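Local coordinates for protein N-(5'-phosphoribosyl)anthranilate isomerase (PDB 4WUI) that probably catalyses the isomerisation of N-(5-phospho-beta-D-ribosyl)anthranilate to 1-(2-carboxyphenylamino)-1-deoxy-D-ribulose 5-phosphate, the third step from chorismate to tryptophan, at residues Cys9-Thr12 with Ala16-Ala19; Ile28-Ala33 with Ala50-Thr55; Asp69-Ala74 with Ala98-Val103; Leu82-Gln87 with Asp91-Ala96; Thr107-Ser112 with Ala141-Arg146. All blocks are in the same frame, centred on the assembly; numbering follows the deposited sequence.

Contact 1 (Cys9-Thr12 with Ala16-Ala19); sequences CGLT and AIDA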
# COMPACT_ATOMS: atom_id res chain seq x y z
N CYS A 9 -0.75 3.34 3.96
CA CYS A 9 -0.87 4.17 2.78
C CYS A 9 -1.66 5.43 3.06
O CYS A 9 -2.54 5.46 3.89
CB CYS A 9 -1.54 3.39 1.65
SG CYS A 9 -1.22 4.15 0.03
N GLY A 10 -1.37 6.49 2.33
CA GLY A 10 -2.17 7.69 2.43
C GLY A 10 -1.93 8.51 3.68
O GLY A 10 -2.89 9.02 4.26
N LEU A 11 -0.67 8.67 4.07
CA LEU A 11 -0.34 9.53 5.20
C LEU A 11 -0.21 10.96 4.73
O LEU A 11 0.23 11.24 3.63
CB LEU A 11 0.94 9.08 5.88
CG LEU A 11 0.75 7.92 6.91
CD1 LEU A 11 0.24 6.66 6.32
CD2 LEU A 11 2.03 7.70 7.69
N THR A 12 -0.56 11.90 5.62
CA THR A 12 -0.57 13.30 5.24
C THR A 12 0.10 14.25 6.23
O THR A 12 0.18 15.46 5.94
CB THR A 12 -2.02 13.78 4.99
OG1 THR A 12 -2.74 13.67 6.23
CG2 THR A 12 -2.70 12.99 3.89
N ALA A 16 1.23 11.37 11.84
CA ALA A 16 1.05 9.99 11.36
C ALA A 16 2.38 9.30 11.07
O ALA A 16 2.54 8.13 11.40
CB ALA A 16 0.16 9.99 10.15
N ILE A 17 3.32 10.01 10.47
CA ILE A 17 4.64 9.44 10.21
C ILE A 17 5.27 8.99 11.52
O ILE A 17 5.86 7.89 11.57
CB ILE A 17 5.56 10.41 9.45
CG1 ILE A 17 5.03 10.61 8.01
CG2 ILE A 17 7.00 9.91 9.43
CD1 ILE A 17 5.79 11.64 7.20
N ASP A 18 5.18 9.81 12.57
CA ASP A 18 5.76 9.44 13.84
C ASP A 18 5.18 8.13 14.35
O ASP A 18 5.91 7.27 14.88
CB ASP A 18 5.49 10.54 14.89
CG ASP A 18 6.32 11.79 14.68
OD1 ASP A 18 7.29 11.73 13.92
OD2 ASP A 18 5.98 12.82 15.30
N ALA A 19 3.87 7.95 14.21
CA ALA A 19 3.23 6.70 14.66
C ALA A 19 3.71 5.52 13.82
O ALA A 19 3.93 4.42 14.33
CB ALA A 19 1.73 6.83 14.59

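Contact 2 (Ile28-Ala33 with Ala50-Thr55); sequences IGFVHA and ATVDCT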
# COMPACT_ATOMS: atom_id res chain seq x y z
N ILE A 28 5.55 3.53 3.87
CA ILE A 28 4.58 4.62 3.99
C ILE A 28 4.26 5.10 2.59
O ILE A 28 5.18 5.39 1.80
CB ILE A 28 5.13 5.81 4.82
CG1 ILE A 28 5.25 5.42 6.29
CG2 ILE A 28 4.26 7.04 4.62
CD1 ILE A 28 6.06 6.43 7.15
N GLY A 29 2.97 5.18 2.27
CA GLY A 29 2.51 5.76 1.02
C GLY A 29 2.05 7.20 1.14
O GLY A 29 1.36 7.56 2.07
N PHE A 30 2.44 7.98 0.15
CA PHE A 30 2.03 9.38 -0.03
C PHE A 30 1.25 9.44 -1.33
O PHE A 30 1.80 9.13 -2.40
CB PHE A 30 3.26 10.29 -0.09
CG PHE A 30 4.09 10.25 1.17
CD1 PHE A 30 3.54 10.62 2.40
CD2 PHE A 30 5.42 9.87 1.15
CE1 PHE A 30 4.31 10.58 3.56
CE2 PHE A 30 6.17 9.84 2.33
CZ PHE A 30 5.61 10.19 3.52
N VAL A 31 -0.02 9.80 -1.23
CA VAL A 31 -0.92 9.77 -2.36
C VAL A 31 -0.90 11.10 -3.11
O VAL A 31 -1.05 12.16 -2.52
CB VAL A 31 -2.34 9.44 -1.89
CG1 VAL A 31 -3.39 9.65 -2.99
CG2 VAL A 31 -2.39 8.04 -1.33
N HIS A 32 -0.72 11.01 -4.43
CA HIS A 32 -0.85 12.12 -5.33
C HIS A 32 -1.91 11.73 -6.33
O HIS A 32 -1.66 10.93 -7.22
CB HIS A 32 0.47 12.41 -6.03
CG HIS A 32 0.40 13.59 -6.94
ND1 HIS A 32 0.40 14.90 -6.50
CD2 HIS A 32 0.34 13.64 -8.28
CE1 HIS A 32 0.33 15.71 -7.54
NE2 HIS A 32 0.29 14.97 -8.63
N ALA A 33 -3.12 12.23 -6.09
CA ALA A 33 -4.33 11.79 -6.80
C ALA A 33 -5.40 12.80 -6.42
O ALA A 33 -5.99 12.70 -5.35
CB ALA A 33 -4.76 10.39 -6.38
N ALA A 50 11.26 13.41 2.95
CA ALA A 50 12.57 13.68 3.50
C ALA A 50 12.62 13.44 5.00
O ALA A 50 13.70 13.28 5.54
CB ALA A 50 13.00 15.10 3.18
N THR A 51 11.48 13.40 5.67
CA THR A 51 11.47 13.17 7.12
C THR A 51 11.50 11.68 7.49
O THR A 51 11.69 11.38 8.65
CB THR A 51 10.25 13.80 7.81
OG1 THR A 51 9.05 13.08 7.51
CG2 THR A 51 10.08 15.28 7.44
N VAL A 52 11.27 10.78 6.54
CA VAL A 52 11.18 9.35 6.82
C VAL A 52 12.60 8.75 6.82
O VAL A 52 13.39 9.04 5.92
CB VAL A 52 10.29 8.67 5.75
CG1 VAL A 52 10.22 7.17 6.00
CG2 VAL A 52 8.92 9.27 5.73
N ASP A 53 12.92 7.92 7.80
CA ASP A 53 14.29 7.34 7.82
C ASP A 53 14.43 6.13 6.89
O ASP A 53 13.47 5.73 6.23
CB ASP A 53 14.80 7.06 9.23
CG ASP A 53 14.20 5.83 9.87
OD1 ASP A 53 13.53 5.01 9.20
OD2 ASP A 53 14.44 5.67 11.09
N CYS A 54 15.63 5.54 6.83
CA CYS A 54 15.93 4.54 5.82
C CYS A 54 15.37 3.18 6.20
O CYS A 54 15.58 2.21 5.47
CB CYS A 54 17.43 4.41 5.57
SG CYS A 54 18.32 3.61 6.96
N THR A 55 14.67 3.08 7.34
CA THR A 55 14.03 1.80 7.71
C THR A 55 12.64 1.63 7.13
O THR A 55 11.98 0.60 7.38
CB THR A 55 13.98 1.59 9.23
OG1 THR A 55 12.94 2.39 9.80
CG2 THR A 55 15.32 1.90 9.87

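Contact 3 (Asp69-Ala74 with Ala98-Val103); sequences DALALA and ARFPRV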
# COMPACT_ATOMS: atom_id res chain seq x y z
N ASP A 69 4.82 12.10 -16.23
CA ASP A 69 4.76 13.03 -15.12
C ASP A 69 4.90 12.32 -13.78
O ASP A 69 5.52 12.85 -12.85
CB ASP A 69 3.45 13.81 -15.13
CG ASP A 69 3.34 14.82 -16.25
OD1 ASP A 69 4.32 15.06 -16.99
OD2 ASP A 69 2.26 15.46 -16.30
N ALA A 70 4.32 11.13 -13.67
CA ALA A 70 4.43 10.36 -12.45
C ALA A 70 5.87 9.97 -12.18
O ALA A 70 6.35 10.01 -11.05
CB ALA A 70 3.53 9.14 -12.50
N LEU A 71 6.58 9.58 -13.25
CA LEU A 71 8.00 9.27 -13.14
C LEU A 71 8.79 10.49 -12.69
O LEU A 71 9.64 10.40 -11.81
CB LEU A 71 8.52 8.76 -14.48
CG LEU A 71 8.16 7.32 -14.79
CD1 LEU A 71 8.36 7.05 -16.27
CD2 LEU A 71 8.98 6.36 -13.94
N ALA A 72 8.51 11.64 -13.30
CA ALA A 72 9.21 12.87 -12.92
C ALA A 72 8.97 13.20 -11.45
O ALA A 72 9.89 13.64 -10.74
CB ALA A 72 8.78 14.02 -13.82
N LEU A 73 7.73 12.99 -11.00
CA LEU A 73 7.39 13.27 -9.60
C LEU A 73 8.05 12.27 -8.65
O LEU A 73 8.52 12.65 -7.57
CB LEU A 73 5.87 13.23 -9.44
CG LEU A 73 5.35 13.63 -8.05
CD1 LEU A 73 5.76 15.03 -7.69
CD2 LEU A 73 3.84 13.51 -8.07
N ALA A 74 8.15 11.01 -9.03
CA ALA A 74 8.86 10.05 -8.21
C ALA A 74 10.30 10.45 -8.05
O ALA A 74 10.87 10.37 -6.95
CB ALA A 74 8.76 8.65 -8.82
N ALA A 98 10.90 0.28 -16.72
CA ALA A 98 12.17 0.44 -17.41
C ALA A 98 12.91 1.70 -16.97
O ALA A 98 14.14 1.81 -17.18
CB ALA A 98 11.96 0.47 -18.93
N ARG A 99 12.19 2.65 -16.40
CA ARG A 99 12.69 4.01 -16.16
C ARG A 99 12.84 4.38 -14.70
O ARG A 99 13.32 5.47 -14.40
CB ARG A 99 11.77 5.02 -16.88
CG ARG A 99 11.92 4.96 -18.39
CD ARG A 99 10.81 5.67 -19.12
NE ARG A 99 10.99 5.64 -20.56
CZ ARG A 99 10.76 4.59 -21.33
NH1 ARG A 99 10.32 3.45 -20.80
NH2 ARG A 99 10.96 4.67 -22.63
N PHE A 100 12.42 3.52 -13.77
CA PHE A 100 12.48 3.82 -12.33
C PHE A 100 12.73 2.49 -11.63
O PHE A 100 12.22 1.48 -12.07
CB PHE A 100 11.15 4.46 -11.86
CG PHE A 100 11.21 4.98 -10.45
CD1 PHE A 100 11.82 6.20 -10.17
CD2 PHE A 100 10.77 4.20 -9.39
CE1 PHE A 100 11.96 6.65 -8.88
CE2 PHE A 100 10.91 4.65 -8.09
CZ PHE A 100 11.52 5.87 -7.84
N PRO A 101 13.58 2.49 -10.56
CA PRO A 101 14.08 1.22 -10.00
C PRO A 101 13.03 0.29 -9.39
O PRO A 101 13.20 -0.94 -9.46
CB PRO A 101 15.07 1.69 -8.92
CG PRO A 101 15.60 2.95 -9.51
CD PRO A 101 14.39 3.62 -10.08
N ARG A 102 11.97 0.85 -8.80
CA ARG A 102 11.00 0.08 -8.01
C ARG A 102 9.60 0.55 -8.35
O ARG A 102 9.22 1.66 -8.00
CB ARG A 102 11.26 0.24 -6.52
CG ARG A 102 12.67 -0.10 -6.07
CD ARG A 102 12.85 -0.01 -4.57
NE ARG A 102 12.07 -1.04 -3.91
CZ ARG A 102 11.85 -1.06 -2.61
NH1 ARG A 102 12.41 -0.16 -1.81
NH2 ARG A 102 11.05 -1.97 -2.10
N VAL A 103 8.87 -0.29 -9.10
CA VAL A 103 7.51 0.01 -9.53
C VAL A 103 6.57 -1.06 -9.02
O VAL A 103 6.86 -2.26 -9.15
CB VAL A 103 7.42 0.16 -11.06
CG1 VAL A 103 5.98 0.33 -11.53
CG2 VAL A 103 8.32 1.31 -11.53

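Contact 4 (Leu82-Gln87 with Asp91-Ala96); sequences LQLHGQ and DDVAYA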
# COMPACT_ATOMS: atom_id res chain seq x y z
N LEU A 82 7.50 3.79 -6.84
CA LEU A 82 6.35 4.33 -7.55
C LEU A 82 5.26 3.28 -7.63
O LEU A 82 5.48 2.22 -8.24
CB LEU A 82 6.77 4.78 -8.95
CG LEU A 82 5.65 5.28 -9.86
CD1 LEU A 82 4.93 6.49 -9.29
CD2 LEU A 82 6.21 5.62 -11.24
N GLN A 83 4.10 3.53 -7.01
CA GLN A 83 2.97 2.62 -7.01
C GLN A 83 1.88 3.17 -7.94
O GLN A 83 1.40 4.29 -7.75
CB GLN A 83 2.40 2.42 -5.60
CG GLN A 83 1.18 1.54 -5.55
CD GLN A 83 0.58 1.42 -4.18
OE1 GLN A 83 1.29 1.27 -3.19
NE2 GLN A 83 -0.74 1.49 -4.10
N LEU A 84 1.48 2.36 -8.93
CA LEU A 84 0.52 2.73 -9.94
C LEU A 84 -0.81 2.06 -9.64
O LEU A 84 -0.91 0.83 -9.54
CB LEU A 84 1.02 2.25 -11.31
CG LEU A 84 2.37 2.79 -11.72
CD1 LEU A 84 2.83 2.16 -13.03
CD2 LEU A 84 2.37 4.30 -11.79
N HIS A 85 -1.86 2.86 -9.55
CA HIS A 85 -3.19 2.30 -9.35
C HIS A 85 -3.68 1.59 -10.62
O HIS A 85 -3.05 1.62 -11.69
CB HIS A 85 -4.13 3.41 -8.97
CG HIS A 85 -5.31 2.96 -8.16
ND1 HIS A 85 -6.61 3.10 -8.58
CD2 HIS A 85 -5.37 2.43 -6.91
CE1 HIS A 85 -7.43 2.67 -7.64
NE2 HIS A 85 -6.70 2.24 -6.62
N GLY A 86 -4.83 0.94 -10.51
CA GLY A 86 -5.30 0.05 -11.56
C GLY A 86 -5.74 0.71 -12.86
O GLY A 86 -5.90 0.01 -13.87
N GLN A 87 -5.90 2.03 -12.86
CA GLN A 87 -6.22 2.75 -14.09
C GLN A 87 -5.11 2.66 -15.12
O GLN A 87 -5.36 2.82 -16.30
CB GLN A 87 -6.53 4.26 -13.85
CG GLN A 87 -7.78 4.60 -13.05
CD GLN A 87 -7.48 4.77 -11.58
OE1 GLN A 87 -6.64 4.04 -11.02
NE2 GLN A 87 -8.14 5.74 -10.94
N ASP A 91 0.97 -1.32 -20.50
CA ASP A 91 2.09 -0.67 -21.17
C ASP A 91 2.71 0.39 -20.26
O ASP A 91 3.93 0.54 -20.24
CB ASP A 91 1.66 -0.02 -22.49
CG ASP A 91 1.34 -1.00 -23.58
OD1 ASP A 91 1.39 -2.23 -23.36
OD2 ASP A 91 1.04 -0.50 -24.70
N ASP A 92 1.87 1.15 -19.55
CA ASP A 92 2.40 2.19 -18.68
C ASP A 92 3.20 1.60 -17.52
O ASP A 92 4.22 2.18 -17.12
CB ASP A 92 1.25 3.04 -18.10
CG ASP A 92 0.71 4.08 -19.06
OD1 ASP A 92 1.24 4.22 -20.18
OD2 ASP A 92 -0.24 4.77 -18.64
N VAL A 93 2.77 0.46 -17.00
CA VAL A 93 3.50 -0.18 -15.92
C VAL A 93 4.92 -0.50 -16.40
O VAL A 93 5.91 -0.21 -15.71
CB VAL A 93 2.80 -1.44 -15.40
CG1 VAL A 93 3.67 -2.18 -14.39
CG2 VAL A 93 1.43 -1.10 -14.83
N ALA A 94 5.05 -1.09 -17.60
CA ALA A 94 6.36 -1.48 -18.10
C ALA A 94 7.20 -0.27 -18.52
O ALA A 94 8.42 -0.30 -18.38
CB ALA A 94 6.19 -2.45 -19.25
N TYR A 95 6.55 0.76 -19.04
CA TYR A 95 7.24 2.00 -19.37
C TYR A 95 7.91 2.54 -18.11
O TYR A 95 9.10 2.91 -18.11
CB TYR A 95 6.22 3.01 -19.92
CG TYR A 95 6.79 4.36 -20.28
CD1 TYR A 95 7.27 4.63 -21.55
CD2 TYR A 95 6.81 5.39 -19.35
CE1 TYR A 95 7.78 5.86 -21.89
CE2 TYR A 95 7.32 6.63 -19.69
CZ TYR A 95 7.80 6.87 -20.94
OH TYR A 95 8.30 8.12 -21.23
N ALA A 96 7.16 2.57 -17.01
CA ALA A 96 7.71 3.01 -15.74
C ALA A 96 8.79 2.08 -15.20
O ALA A 96 9.82 2.52 -14.72
CB ALA A 96 6.59 3.18 -14.72

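Contact 5 (Thr107-Ser112 with Ala141-Arg146); sequences TSLSAS and AALAHR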
# COMPACT_ATOMS: atom_id res chain seq x y z
N THR A 107 -3.96 -3.55 -8.38
CA THR A 107 -5.15 -3.97 -9.10
C THR A 107 -6.18 -4.49 -8.12
O THR A 107 -5.96 -4.56 -6.92
CB THR A 107 -4.84 -5.08 -10.12
OG1 THR A 107 -5.97 -5.29 -10.97
CG2 THR A 107 -4.42 -6.38 -9.45
N SER A 108 -7.34 -4.86 -8.62
CA SER A 108 -8.33 -5.39 -7.72
C SER A 108 -8.90 -6.63 -8.29
O SER A 108 -8.82 -6.86 -9.48
CB SER A 108 -9.41 -4.38 -7.49
OG SER A 108 -10.02 -4.16 -8.73
N LEU A 109 -9.47 -7.48 -7.44
CA LEU A 109 -9.91 -8.75 -7.96
C LEU A 109 -11.06 -8.64 -8.92
O LEU A 109 -11.17 -9.45 -9.84
CB LEU A 109 -10.27 -9.70 -6.84
CG LEU A 109 -9.03 -10.34 -6.23
CD1 LEU A 109 -9.45 -11.26 -5.13
CD2 LEU A 109 -8.19 -11.13 -7.26
N SER A 110 -11.89 -7.61 -8.74
CA SER A 110 -13.05 -7.44 -9.61
C SER A 110 -12.62 -7.05 -11.01
O SER A 110 -13.42 -7.13 -11.95
CB SER A 110 -14.00 -6.38 -9.04
OG SER A 110 -13.30 -5.16 -8.82
N ALA A 111 -11.38 -6.63 -11.18
CA ALA A 111 -10.88 -6.23 -12.50
C ALA A 111 -10.34 -7.42 -13.29
O ALA A 111 -9.74 -7.22 -14.35
CB ALA A 111 -9.81 -5.16 -12.36
N SER A 112 -10.53 -8.63 -12.77
CA SER A 112 -9.94 -9.84 -13.37
C SER A 112 -8.47 -9.64 -13.79
O SER A 112 -8.09 -9.82 -14.95
CB SER A 112 -10.80 -10.28 -14.56
OG SER A 112 -10.45 -11.58 -15.02
N ALA A 141 -11.99 -17.33 1.00
CA ALA A 141 -12.32 -17.92 -0.28
C ALA A 141 -12.16 -16.96 -1.43
O ALA A 141 -12.00 -17.39 -2.58
CB ALA A 141 -13.69 -18.49 -0.29
N ALA A 142 -12.26 -15.66 -1.17
CA ALA A 142 -12.13 -14.65 -2.22
C ALA A 142 -10.70 -14.54 -2.76
O ALA A 142 -10.50 -13.94 -3.83
CB ALA A 142 -12.61 -13.31 -1.71
N LEU A 143 -9.72 -15.04 -2.01
CA LEU A 143 -8.31 -14.97 -2.41
C LEU A 143 -7.96 -16.41 -2.84
O LEU A 143 -8.25 -16.78 -3.98
CB LEU A 143 -7.43 -14.41 -1.29
CG LEU A 143 -7.34 -12.87 -1.11
CD1 LEU A 143 -6.77 -12.17 -2.31
CD2 LEU A 143 -8.67 -12.29 -0.73
N ALA A 144 -7.42 -17.22 -1.93
CA ALA A 144 -7.33 -18.67 -2.11
C ALA A 144 -6.49 -18.99 -3.35
O ALA A 144 -5.33 -18.59 -3.40
CB ALA A 144 -8.73 -19.30 -2.07
N HIS A 145 -7.05 -19.69 -4.34
CA HIS A 145 -6.28 -20.04 -5.53
C HIS A 145 -5.76 -18.84 -6.31
O HIS A 145 -4.88 -19.00 -7.14
CB HIS A 145 -7.05 -20.98 -6.46
CG HIS A 145 -8.21 -20.37 -7.16
ND1 HIS A 145 -9.49 -20.36 -6.63
CD2 HIS A 145 -8.29 -19.72 -8.34
CE1 HIS A 145 -10.30 -19.72 -7.46
NE2 HIS A 145 -9.60 -19.34 -8.51
N ARG A 146 -6.32 -17.66 -6.06
CA ARG A 146 -5.91 -16.44 -6.76
C ARG A 146 -4.68 -15.79 -6.14
O ARG A 146 -4.14 -14.83 -6.71
CB ARG A 146 -7.03 -15.43 -6.74
CG ARG A 146 -8.32 -15.92 -7.33
CD ARG A 146 -9.44 -14.96 -7.02
NE ARG A 146 -10.75 -15.52 -7.32
CZ ARG A 146 -11.42 -16.37 -6.54
NH1 ARG A 146 -10.92 -16.79 -5.38
NH2 ARG A 146 -12.62 -16.80 -6.92

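Contact 1 (Cys9-Thr12 with Ala16-Ala19)
Leu11 lays its CD2 methyl against the first of the helical residues Ala16-Ala19. The methyl lies 3.8 Å from Ala16 CB. It also rests on the backbone that joins Ala16 to Ile17, with Leu11 CD2 3.8 Å from Ala16 C. Ala16 CB meets the branch point as well, at 3.9 Å from Leu11 CG. The alanine methyl thus lies alongside the CG-CD2 bond of the leucine. Ile17 adds a looser touch through its inner chain, CG1 lying 4.2 Å from Leu11 CD2. The leucine torsion explains the reach: CG stands beside the backbone N and opposite the carbonyl carbon (chi1 -83°), and the CB of Leu11 already points toward the helix. No hydrogen bond crosses between the two segments; the leucine methyl packs on methyl and backbone atoms alike. All three touching residues are buried. Leu11 also packs on Ile28 of the next strand and on Lys188, and its backbone is hydrogen-bonded to Gly29. Ile17 packs on Phe30 of the same strand. The helix start has its own polar tie, since Ala16 N is hydrogen-bonded to Asp13 OD1. The contact packs the loop that follows strand 5-8 against the first turn of helix 14-22, a strand-to-helix connection of the (beta-alpha)8, or TIM, barrel.

Contact 2 (Ile28-Ala33 with Ala50-Thr55)
Phe30 and Val52 run past each other in opposite directions, and the ring meets the valine with its edge. Val52 CG2 lies near the ring plane, 4.1 Å from Phe30 CZ, the far end of the ring. The same methyl faces Ile28, whose CD1 is 4.3 Å away from Val52 CG2. One valine branch is thus shared by two strand side chains. It is the branch that stands opposite the carbonyl carbon of Val52, beside the backbone N, while CG1 is turned anti to the N (chi1 178°). Phe30 CB and Ile28 CB both point toward the loop, as expected for residues two apart on a strand. The two side chains also meet each other: Ile28 CG2 sits 3.5 Å above one face of the Phe30 ring, offset toward its rim. The ring is therefore covered on that face and touched at its edge. All these contacts across the segments are apolar, and the area buried is small.

Beyond Val52 the loop is shaped by an Asx turn. Asp53 OD1 accepts from Thr55 N at 2.9 Å, met from above the carboxylate plane. The same Asp53 OD1 takes the hydroxyl of Thr55 OG1 at 2.8 Å, on its syn lone pair. Both bonds come from Thr55 and hold the turn together.

The contact packs outward side chains of strand 27-32 against the loop leading from helix 42-50 to strand 57-62. Phe30 also packs on Leu48 and Thr49 of that helix, Ile28 on Ala20 of helix 14-22, and Val52 on Thr58 of strand 57-62.

Contact 3 (Asp69-Ala74 with Ala98-Val103)
Leu71 reaches across from helix 67-77 to Arg99, at the end of helix 90-99, and Phe100, just beyond it, which receive its two methyls. Its CB points past the other segment, but the branched end comes closer. From CB the chain runs to CG, which stands opposite the carbonyl carbon (chi1 -77°), and there it divides. CD1 turns to the aliphatic part of Arg99, lying 4.0 Å from both Arg99 CB and Arg99 CD. The two side chains cross at a slant. CD2 goes the other way and meets Phe100 CB at 3.6 Å, with the leucine and the phenylalanine running past each other in opposite directions. Relative to the ring itself, CD2 stands obliquely.

Here one outer helix of a TIM barrel packs on the end of the next and on the loop that leads from it to strand 103-108. Strand 81-84 lies beneath. Leu82 of that strand touches both Leu71 and Phe100.

Ala74, about one turn on from Leu71, meets the Phe100 ring. Ala74 CB sits over one face in a CH-pi contact, 4.2 Å from the ring centroid and 26° off the ring normal. Its nearest ring atom is Phe100 CE1, at 3.8 Å. With CG turned opposite the backbone N (chi1 -171°), the phenylalanine directs its ring toward Ala74. The guanidinium of Arg99 leads away from Leu71. It is hydrogen-bonded through NH1 to Tyr95 O and makes a cation-pi contact with the Tyr95 ring.

Contact 4 (Leu82-Gln87 with Asp91-Ala96)
Leu84 sets CG opposite its carbonyl carbon (chi1 -58°) and then extends CD1 away from the strand (chi2 175°). This places CD1 on the helix backbone, 3.8 Å from Val93 CA. Val93 turns one branch to meet it: CG2 stands beside the backbone N, 4.0 Å from Leu84 CD1. The two side chains cross at an angle. Ala96, three residues on, brings its CB to 4.2 Å from the same Leu84 CD1. One leucine methyl therefore touches two residues about a turn apart on the helix. Leu82 joins at the other end of the strand, where its CD2 is 4.3 Å from Ala96 CB. Every one of these side chains is buried, and no hydrogen bond passes between strand and helix.

In the loop after the strand, His85 ND1 donates to Gln87 OE1 at 2.6 Å. The acceptor lies in the plane of the imidazole, which is likely to limit how the ring can turn.

The strand 82-84 and helix 91-96 axes run antiparallel, at 173° and 10.2 Å apart. Helix 90-99 then leads to strand 103-108, which lies beside strand 81-84 and parallel to it. This is the beta-alpha-beta crossover repeated around a TIM barrel.

Contact 5 (Thr107-Ser112 with Ala141-Arg146)
Apolar packing by Leu109 carries the contact with Leu143 and Arg146. Its CD1 methyl lies 4.0 Å from Leu143 CD1, and its CD2 lies 4.0 Å from Arg146 CD. Both partners cross the leucine at a slant. The arginine contributes only its aliphatic stem, which is extended from CG to NE.

One methyl meets a polar atom: Leu109 CD1 comes within 3.2 Å of Ala142 O, without a hydrogen bond.

No hydrogen bond crosses between the segments; those of the Arg146 side chain described here stay within its own. Arg146 NH1 donates to Leu143 O at 3.0 Å, with the acceptor near the guanidinium plane. Leu143 O also accepts from Arg146 N, and the two donors come from opposite faces of its carbonyl plane. A weak bond joins Arg146 NH1 to Ala141 O. With an alanine at this position the stem beside Leu109 is gone, and Leu143 O would probably be left with one fewer donor and the turn less firmly held.

Leu109 follows strand 103-108, and both it and Leu143 pack on Leu127 of strand 124-128. The contact thus joins the loops on either side of that strand, one before it and one leading on to strand 152-155.

In the fold
From the N terminus, contact 1 closes the short loop between strand 5-8 and helix 14-22. Contact 2 follows in series, joining strand 27-32 to the loop after helix 42-50. The two touch along strand 27-32. Contact 3 then spans from helix 67-77 to the end of helix 90-99. Contact 4 is nested inside it, and both use helix 90-99. Contact 2 reaches contact 3 through His32 and Leu73. Contact 5 comes last, in series. It closes the chain from the end of strand 103-108, through strand 124-128, to the loop before strand 152-155, across the chain's centre from contacts 1 and 2. None cross. Together they tie strands of one closed parallel barrel to its surrounding helices and loops.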